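Local coordinates for heat shock protease HtrA (Thermotoga maritima, PDB 1L1J), which probably acts as a stress-response serine endopeptidase of the HtrA type, this chain being the protease domain of the longer protein, at residues F61-L70 with K115-G123; A14-T25 with V76-L87. All coordinates share one frame; numbering follows the deposited sequence.

Both contacts build on one antiparallel sheet, in which strands 17-23 and 54-64 are neighbours. Contact 2 lies within the sheet: residues 14-25 and 76-87 pair edge to edge through a ladder of backbone hydrogen bonds, with polar side chains on one face and aliphatic ones on the other. In contact 1 the hairpin of residues 61-70 is instead wrapped by the irregular segment 115-123, held by two widely spaced backbone bonds and by aromatic, proline and aliphatic packing. Each contact is partly buried, running from buried to solvent-exposed residues. They touch where Ala16 meets Ile62 and Leu120, and where Pro15 meets Pro118.

Contact 1 of 2, residues F61-L70 with K115-G123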
# COMPACT_ATOMS: atom_id res chain seq x y z
N PHE A 61 -4.83 2.97 -1.68
CA PHE A 61 -5.14 4.37 -1.84
C PHE A 61 -5.95 4.67 -3.09
O PHE A 61 -5.75 4.07 -4.16
CB PHE A 61 -3.85 5.20 -1.80
CG PHE A 61 -2.82 4.80 -2.82
CD1 PHE A 61 -2.69 5.49 -4.00
CD2 PHE A 61 -1.98 3.72 -2.57
CE1 PHE A 61 -1.73 5.12 -4.94
CE2 PHE A 61 -1.01 3.35 -3.50
CZ PHE A 61 -0.89 4.05 -4.69
N ILE A 62 -6.88 5.61 -2.93
CA ILE A 62 -7.77 6.04 -3.99
C ILE A 62 -6.98 6.94 -4.93
O ILE A 62 -6.41 7.95 -4.51
CB ILE A 62 -8.97 6.82 -3.40
CG1 ILE A 62 -9.67 5.95 -2.35
CG2 ILE A 62 -9.93 7.22 -4.51
CD1 ILE A 62 -10.53 6.72 -1.37
N PHE A 63 -6.94 6.55 -6.21
CA PHE A 63 -6.20 7.32 -7.20
C PHE A 63 -7.09 8.08 -8.17
O PHE A 63 -6.59 8.77 -9.07
CB PHE A 63 -5.22 6.42 -7.96
CG PHE A 63 -5.86 5.28 -8.72
CD1 PHE A 63 -6.25 5.43 -10.04
CD2 PHE A 63 -5.99 4.02 -8.13
CE1 PHE A 63 -6.75 4.35 -10.77
CE2 PHE A 63 -6.49 2.93 -8.85
CZ PHE A 63 -6.87 3.10 -10.18
N ASP A 64 -8.40 7.98 -7.99
CA ASP A 64 -9.34 8.67 -8.85
C ASP A 64 -10.72 8.64 -8.20
O ASP A 64 -11.26 7.58 -7.90
CB ASP A 64 -9.35 8.05 -10.26
CG ASP A 64 -8.35 8.74 -11.22
OD1 ASP A 64 -7.95 8.12 -12.24
OD2 ASP A 64 -7.98 9.92 -10.97
N PRO A 65 -11.32 9.83 -8.00
CA PRO A 65 -12.63 10.10 -7.38
C PRO A 65 -13.73 9.06 -7.53
O PRO A 65 -14.54 8.88 -6.62
CB PRO A 65 -13.02 11.46 -7.98
CG PRO A 65 -12.26 11.51 -9.28
CD PRO A 65 -10.93 10.96 -8.86
N GLU A 66 -13.75 8.37 -8.66
CA GLU A 66 -14.76 7.35 -8.91
C GLU A 66 -14.71 6.23 -7.88
O GLU A 66 -15.61 5.39 -7.82
CB GLU A 66 -14.59 6.76 -10.32
CG GLU A 66 -13.94 7.71 -11.32
CD GLU A 66 -12.42 7.74 -11.19
OE1 GLU A 66 -11.80 8.69 -11.72
OE2 GLU A 66 -11.84 6.81 -10.58
N GLY A 67 -13.66 6.20 -7.06
CA GLY A 67 -13.56 5.17 -6.04
C GLY A 67 -12.58 4.08 -6.39
O GLY A 67 -12.63 2.97 -5.85
N TYR A 68 -11.67 4.39 -7.31
CA TYR A 68 -10.67 3.43 -7.72
C TYR A 68 -9.49 3.43 -6.75
O TYR A 68 -8.96 4.49 -6.39
CB TYR A 68 -10.23 3.71 -9.15
CG TYR A 68 -11.19 3.11 -10.13
CD1 TYR A 68 -11.83 3.89 -11.09
CD2 TYR A 68 -11.48 1.74 -10.09
CE1 TYR A 68 -12.74 3.32 -11.99
CE2 TYR A 68 -12.39 1.16 -10.98
CZ TYR A 68 -13.02 1.96 -11.92
OH TYR A 68 -13.92 1.40 -12.80
N ILE A 69 -9.08 2.24 -6.34
CA ILE A 69 -8.02 2.08 -5.36
C ILE A 69 -6.89 1.13 -5.78
O ILE A 69 -7.11 0.12 -6.44
CB ILE A 69 -8.64 1.56 -4.04
CG1 ILE A 69 -9.52 2.65 -3.43
CG2 ILE A 69 -7.55 1.11 -3.08
CD1 ILE A 69 -10.34 2.17 -2.24
N LEU A 70 -5.68 1.48 -5.37
CA LEU A 70 -4.51 0.65 -5.67
C LEU A 70 -4.01 0.08 -4.36
O LEU A 70 -4.28 0.63 -3.29
CB LEU A 70 -3.41 1.50 -6.31
CG LEU A 70 -3.54 1.72 -7.81
CD1 LEU A 70 -2.73 2.93 -8.27
CD2 LEU A 70 -3.09 0.45 -8.51
N LYS A 115 -21.38 11.71 -3.46
CA LYS A 115 -20.13 12.43 -3.64
C LYS A 115 -18.98 11.50 -3.99
O LYS A 115 -19.00 10.30 -3.70
CB LYS A 115 -19.77 13.24 -2.39
CG LYS A 115 -20.49 14.58 -2.30
CD LYS A 115 -20.21 15.43 -3.55
CE LYS A 115 -21.04 16.71 -3.58
NZ LYS A 115 -20.77 17.55 -4.80
N LYS A 116 -17.99 12.08 -4.66
CA LYS A 116 -16.81 11.34 -5.05
C LYS A 116 -15.85 11.38 -3.87
O LYS A 116 -16.10 12.08 -2.88
CB LYS A 116 -16.20 11.97 -6.30
CG LYS A 116 -17.14 11.93 -7.51
CD LYS A 116 -16.46 12.40 -8.80
CE LYS A 116 -17.37 12.18 -10.00
NZ LYS A 116 -16.70 12.49 -11.29
N PHE A 117 -14.76 10.64 -3.98
CA PHE A 117 -13.77 10.55 -2.91
C PHE A 117 -12.52 11.38 -3.14
O PHE A 117 -12.31 11.93 -4.23
CB PHE A 117 -13.34 9.09 -2.75
CG PHE A 117 -14.47 8.14 -2.57
CD1 PHE A 117 -15.13 8.04 -1.35
CD2 PHE A 117 -14.88 7.33 -3.62
CE1 PHE A 117 -16.17 7.13 -1.17
CE2 PHE A 117 -15.93 6.42 -3.45
CZ PHE A 117 -16.58 6.33 -2.22
N PRO A 118 -11.68 11.51 -2.10
CA PRO A 118 -10.43 12.27 -2.20
C PRO A 118 -9.43 11.32 -2.87
O PRO A 118 -9.53 10.10 -2.71
CB PRO A 118 -10.08 12.56 -0.75
CG PRO A 118 -10.64 11.37 -0.02
CD PRO A 118 -11.98 11.20 -0.69
N TYR A 119 -8.48 11.87 -3.61
CA TYR A 119 -7.53 11.00 -4.30
C TYR A 119 -6.14 11.58 -4.41
O TYR A 119 -5.95 12.80 -4.35
CB TYR A 119 -8.04 10.70 -5.70
CG TYR A 119 -8.19 11.94 -6.53
CD1 TYR A 119 -7.35 12.18 -7.62
CD2 TYR A 119 -9.14 12.91 -6.20
CE1 TYR A 119 -7.45 13.36 -8.37
CE2 TYR A 119 -9.25 14.09 -6.94
CZ TYR A 119 -8.40 14.31 -8.02
OH TYR A 119 -8.51 15.47 -8.76
N LEU A 120 -5.17 10.69 -4.59
CA LEU A 120 -3.77 11.07 -4.74
C LEU A 120 -3.42 11.16 -6.23
O LEU A 120 -4.10 10.57 -7.06
CB LEU A 120 -2.85 10.04 -4.06
CG LEU A 120 -2.76 9.94 -2.53
CD1 LEU A 120 -3.45 11.11 -1.87
CD2 LEU A 120 -3.35 8.62 -2.07
N GLU A 121 -2.38 11.89 -6.56
CA GLU A 121 -1.96 12.02 -7.94
C GLU A 121 -0.65 11.27 -8.15
O GLU A 121 0.15 11.12 -7.23
CB GLU A 121 -1.77 13.49 -8.30
CG GLU A 121 -2.98 14.34 -7.98
CD GLU A 121 -2.87 15.75 -8.55
OE1 GLU A 121 -1.88 16.45 -8.22
OE2 GLU A 121 -3.77 16.15 -9.32
N PHE A 122 -0.43 10.77 -9.36
CA PHE A 122 0.79 10.04 -9.66
C PHE A 122 1.94 10.97 -10.00
O PHE A 122 1.75 12.03 -10.59
CB PHE A 122 0.56 9.08 -10.84
CG PHE A 122 -0.47 8.02 -10.57
CD1 PHE A 122 -0.99 7.26 -11.62
CD2 PHE A 122 -0.91 7.75 -9.27
CE1 PHE A 122 -1.94 6.26 -11.37
CE2 PHE A 122 -1.84 6.76 -9.02
CZ PHE A 122 -2.36 6.01 -10.07
N GLY A 123 3.13 10.58 -9.58
CA GLY A 123 4.30 11.37 -9.89
C GLY A 123 4.90 10.67 -11.09
O GLY A 123 4.19 10.00 -11.83
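Pro65, at the turn of the 61-70 hairpin, is gripped from two directions by segment 115-123. Its CD sits over the centre of one face of the Tyr119 ring, a CH-pi contact with CD 3.8 Å from the ring centroid, while its CB packs against CB and CD of the extended Lys116 chain. The Tyr119 ring gets there because its CG lies between backbone N and carbonyl carbon (chi1 61°), turned over the proline. The carbonyl O of Pro65 takes the backbone N-H of Phe117 on a lone pair, in a nearly straight bond of 3.2 Å (172° at the hydrogen). Ile62, buried beside this turn, lays CB and CG2 against the carbonyl O of Pro118 and brings CD1 3.9 Å from CB of Phe117, the two side chains crossing at about a right angle. With an alanine here CG2 and the CG1-CD1 branch are gone, which would probably open a gap beside Phe117 CB and the carbonyl of Pro118. The backbone O of Ile62 accepts Leu120 N at 3.0 Å, a second tie between the segments. The Phe117 ring passes with CD2 3.5 Å from Gly67 CA. At the other end, CE2 and CZ of Phe122 meet Phe63 CB, and CZ lies 3.6 Å from Leu70 CD1, which comes from the opposite direction. Phe122 also touches Lys220 and Leu223 of helix 216-223. Leu120 CD2 reaches Phe61 CB, and both residues touch Val194 of strand 193-198. A beta-hairpin is thus clasped by the connection between the two beta-barrel domains of the chymotrypsin-like fold.

Contact 2 of 2, residues A14-T25 with V76-L87; sequences APAVVKIDVVKT and VGGADNITVTML
With CG anti to the backbone N (chi1 160°) and the chain extended beyond it, Lys19 lies alongside Thr85, pointing the same way, its CD 3.4 Å from Thr85 OG1. Asp21 CG instead falls between its backbone N and carbonyl carbon (chi1 45°), which carries the carboxylate across to Thr83, with OD2 3.3 Å from Thr83 CB. A long salt bridge of 3.8 Å joins Lys19 NZ to Asp21 OD2 on this same polar face. Beneath these groups, Lys19 N donates to Thr85 O at 3.0 Å, answered by a weak bond from Thr85 N to Lys19 O. Asp21 and Thr83 exchange both their backbone bonds, and Ile20 with Val84 is the non-hydrogen-bonded pair between. On the aliphatic face, Ile20 CG2 meets Val76 CG2 at 3.5 Å and lies beside Ile82; Val76 ends the short helix 73-76 that carries the predicted charge-relay residue His74. Beyond strand 83-85, Met86 CG touches Val18 CG1, and Leu87 CD1 reaches Ala14 CB at 3.8 Å. Strands 17-23 and 83-85 are antiparallel neighbours in the N-terminal beta-barrel of a chymotrypsin-like serine protease.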
# COMPACT_ATOMS: atom_id res chain seq x y z
N ALA A 14 -3.36 11.83 3.77
CA ALA A 14 -3.89 10.84 4.71
C ALA A 14 -5.35 10.43 4.47
O ALA A 14 -5.68 9.24 4.43
CB ALA A 14 -3.73 11.36 6.14
N PRO A 15 -6.26 11.40 4.28
CA PRO A 15 -7.66 11.07 4.06
C PRO A 15 -7.96 10.22 2.83
O PRO A 15 -9.10 9.82 2.63
CB PRO A 15 -8.32 12.44 4.00
CG PRO A 15 -7.29 13.25 3.34
CD PRO A 15 -6.03 12.84 4.06
N ALA A 16 -6.94 9.92 2.03
CA ALA A 16 -7.14 9.10 0.84
C ALA A 16 -6.49 7.72 0.99
O ALA A 16 -6.58 6.88 0.08
CB ALA A 16 -6.58 9.82 -0.39
N VAL A 17 -5.85 7.49 2.14
CA VAL A 17 -5.18 6.21 2.41
C VAL A 17 -6.14 5.31 3.20
O VAL A 17 -6.53 5.63 4.31
CB VAL A 17 -3.88 6.42 3.21
CG1 VAL A 17 -3.07 5.15 3.21
CG2 VAL A 17 -3.08 7.57 2.60
N VAL A 18 -6.49 4.17 2.62
CA VAL A 18 -7.44 3.26 3.24
C VAL A 18 -6.89 1.97 3.80
O VAL A 18 -5.73 1.63 3.60
CB VAL A 18 -8.54 2.85 2.23
CG1 VAL A 18 -9.08 4.07 1.51
CG2 VAL A 18 -7.98 1.85 1.24
N LYS A 19 -7.76 1.26 4.50
CA LYS A 19 -7.48 -0.03 5.12
C LYS A 19 -8.11 -1.11 4.24
O LYS A 19 -9.05 -0.83 3.49
CB LYS A 19 -8.12 -0.07 6.52
CG LYS A 19 -8.33 -1.46 7.11
CD LYS A 19 -9.26 -1.42 8.32
CE LYS A 19 -9.58 -2.84 8.82
NZ LYS A 19 -10.65 -2.89 9.87
N ILE A 20 -7.62 -2.34 4.31
CA ILE A 20 -8.18 -3.40 3.50
C ILE A 20 -8.19 -4.72 4.28
O ILE A 20 -7.16 -5.39 4.40
CB ILE A 20 -7.41 -3.56 2.18
CG1 ILE A 20 -7.47 -2.25 1.39
CG2 ILE A 20 -8.02 -4.69 1.36
CD1 ILE A 20 -6.77 -2.29 0.07
N ASP A 21 -9.36 -5.07 4.81
CA ASP A 21 -9.53 -6.29 5.58
C ASP A 21 -10.39 -7.29 4.82
O ASP A 21 -11.44 -6.94 4.29
CB ASP A 21 -10.14 -5.98 6.97
CG ASP A 21 -11.32 -5.00 6.90
OD1 ASP A 21 -11.20 -3.94 6.24
OD2 ASP A 21 -12.37 -5.27 7.53
N VAL A 22 -9.90 -8.53 4.76
CA VAL A 22 -10.57 -9.62 4.05
C VAL A 22 -10.82 -10.80 4.99
O VAL A 22 -9.88 -11.42 5.49
CB VAL A 22 -9.68 -10.08 2.87
CG1 VAL A 22 -10.29 -11.30 2.18
CG2 VAL A 22 -9.50 -8.94 1.89
N VAL A 23 -12.10 -11.11 5.22
CA VAL A 23 -12.47 -12.21 6.12
C VAL A 23 -12.02 -13.58 5.60
O VAL A 23 -11.75 -13.75 4.41
CB VAL A 23 -14.00 -12.24 6.35
CG1 VAL A 23 -14.37 -13.39 7.29
CG2 VAL A 23 -14.46 -10.92 6.95
N LYS A 24 -11.92 -14.56 6.50
CA LYS A 24 -11.49 -15.89 6.11
C LYS A 24 -12.64 -16.75 5.59
O LYS A 24 -13.81 -16.36 5.66
CB LYS A 24 -10.80 -16.60 7.27
CG LYS A 24 -9.97 -17.79 6.82
CD LYS A 24 -9.53 -18.63 7.99
CE LYS A 24 -10.73 -19.19 8.77
NZ LYS A 24 -11.58 -20.14 7.98
N THR A 25 -12.29 -17.93 5.07
CA THR A 25 -13.24 -18.89 4.51
C THR A 25 -13.82 -18.35 3.20
O THR A 25 -13.76 -17.11 3.00
CB THR A 25 -14.41 -19.18 5.47
OG1 THR A 25 -13.91 -19.36 6.81
CG2 THR A 25 -15.16 -20.45 5.04
N VAL A 76 -4.94 -7.87 -1.15
CA VAL A 76 -6.26 -8.29 -1.64
C VAL A 76 -6.20 -9.63 -2.36
O VAL A 76 -7.00 -10.52 -2.09
CB VAL A 76 -6.86 -7.24 -2.59
CG1 VAL A 76 -8.06 -7.81 -3.32
CG2 VAL A 76 -7.28 -6.01 -1.80
N GLY A 77 -5.26 -9.78 -3.28
CA GLY A 77 -5.13 -11.02 -4.02
C GLY A 77 -6.46 -11.54 -4.56
O GLY A 77 -7.40 -10.76 -4.75
N GLY A 78 -6.54 -12.84 -4.81
CA GLY A 78 -7.79 -13.39 -5.30
C GLY A 78 -8.78 -13.35 -4.16
O GLY A 78 -8.90 -14.32 -3.40
N ALA A 79 -9.51 -12.24 -4.03
CA ALA A 79 -10.47 -12.10 -2.94
C ALA A 79 -11.94 -11.98 -3.32
O ALA A 79 -12.30 -11.38 -4.34
CB ALA A 79 -10.08 -10.91 -2.06
N ASP A 80 -12.78 -12.57 -2.47
CA ASP A 80 -14.22 -12.59 -2.64
C ASP A 80 -14.85 -11.60 -1.67
O ASP A 80 -15.76 -10.84 -2.01
CB ASP A 80 -14.74 -14.00 -2.32
CG ASP A 80 -14.31 -14.48 -0.92
OD1 ASP A 80 -14.87 -14.00 0.09
OD2 ASP A 80 -13.40 -15.33 -0.83
N ASN A 81 -14.32 -11.62 -0.44
CA ASN A 81 -14.78 -10.77 0.64
C ASN A 81 -13.74 -9.68 0.91
O ASN A 81 -12.77 -9.91 1.63
CB ASN A 81 -14.99 -11.63 1.90
CG ASN A 81 -15.43 -10.81 3.10
OD1 ASN A 81 -16.57 -10.33 3.15
ND2 ASN A 81 -14.54 -10.65 4.06
N ILE A 82 -13.95 -8.50 0.34
CA ILE A 82 -13.02 -7.40 0.52
C ILE A 82 -13.67 -6.22 1.22
O ILE A 82 -14.65 -5.66 0.73
CB ILE A 82 -12.50 -6.91 -0.84
CG1 ILE A 82 -11.98 -8.09 -1.65
CG2 ILE A 82 -11.40 -5.87 -0.62
CD1 ILE A 82 -11.61 -7.73 -3.07
N THR A 83 -13.11 -5.83 2.36
CA THR A 83 -13.65 -4.71 3.14
C THR A 83 -12.68 -3.51 3.15
O THR A 83 -11.50 -3.65 3.47
CB THR A 83 -13.95 -5.14 4.61
OG1 THR A 83 -14.68 -6.37 4.62
CG2 THR A 83 -14.77 -4.06 5.33
N VAL A 84 -13.19 -2.34 2.79
CA VAL A 84 -12.38 -1.13 2.77
C VAL A 84 -12.84 -0.14 3.83
O VAL A 84 -14.01 0.25 3.86
CB VAL A 84 -12.44 -0.45 1.38
CG1 VAL A 84 -12.01 1.01 1.49
CG2 VAL A 84 -11.51 -1.18 0.43
N THR A 85 -11.92 0.28 4.69
CA THR A 85 -12.25 1.24 5.73
C THR A 85 -11.51 2.57 5.49
O THR A 85 -10.33 2.58 5.13
CB THR A 85 -11.90 0.67 7.13
OG1 THR A 85 -12.39 -0.68 7.24
CG2 THR A 85 -12.52 1.52 8.23
N MET A 86 -12.20 3.69 5.69
CA MET A 86 -11.60 5.00 5.46
C MET A 86 -11.31 5.81 6.72
O MET A 86 -11.76 5.48 7.82
CB MET A 86 -12.49 5.84 4.53
CG MET A 86 -12.16 5.72 3.05
SD MET A 86 -13.18 6.84 2.05
CE MET A 86 -12.27 8.40 2.10
N LEU A 87 -10.55 6.89 6.54
CA LEU A 87 -10.18 7.75 7.64
C LEU A 87 -11.37 8.42 8.31
O LEU A 87 -11.36 8.60 9.53
CB LEU A 87 -9.19 8.84 7.19
CG LEU A 87 -7.75 8.72 7.67
CD1 LEU A 87 -7.03 10.01 7.36
CD2 LEU A 87 -7.70 8.44 9.16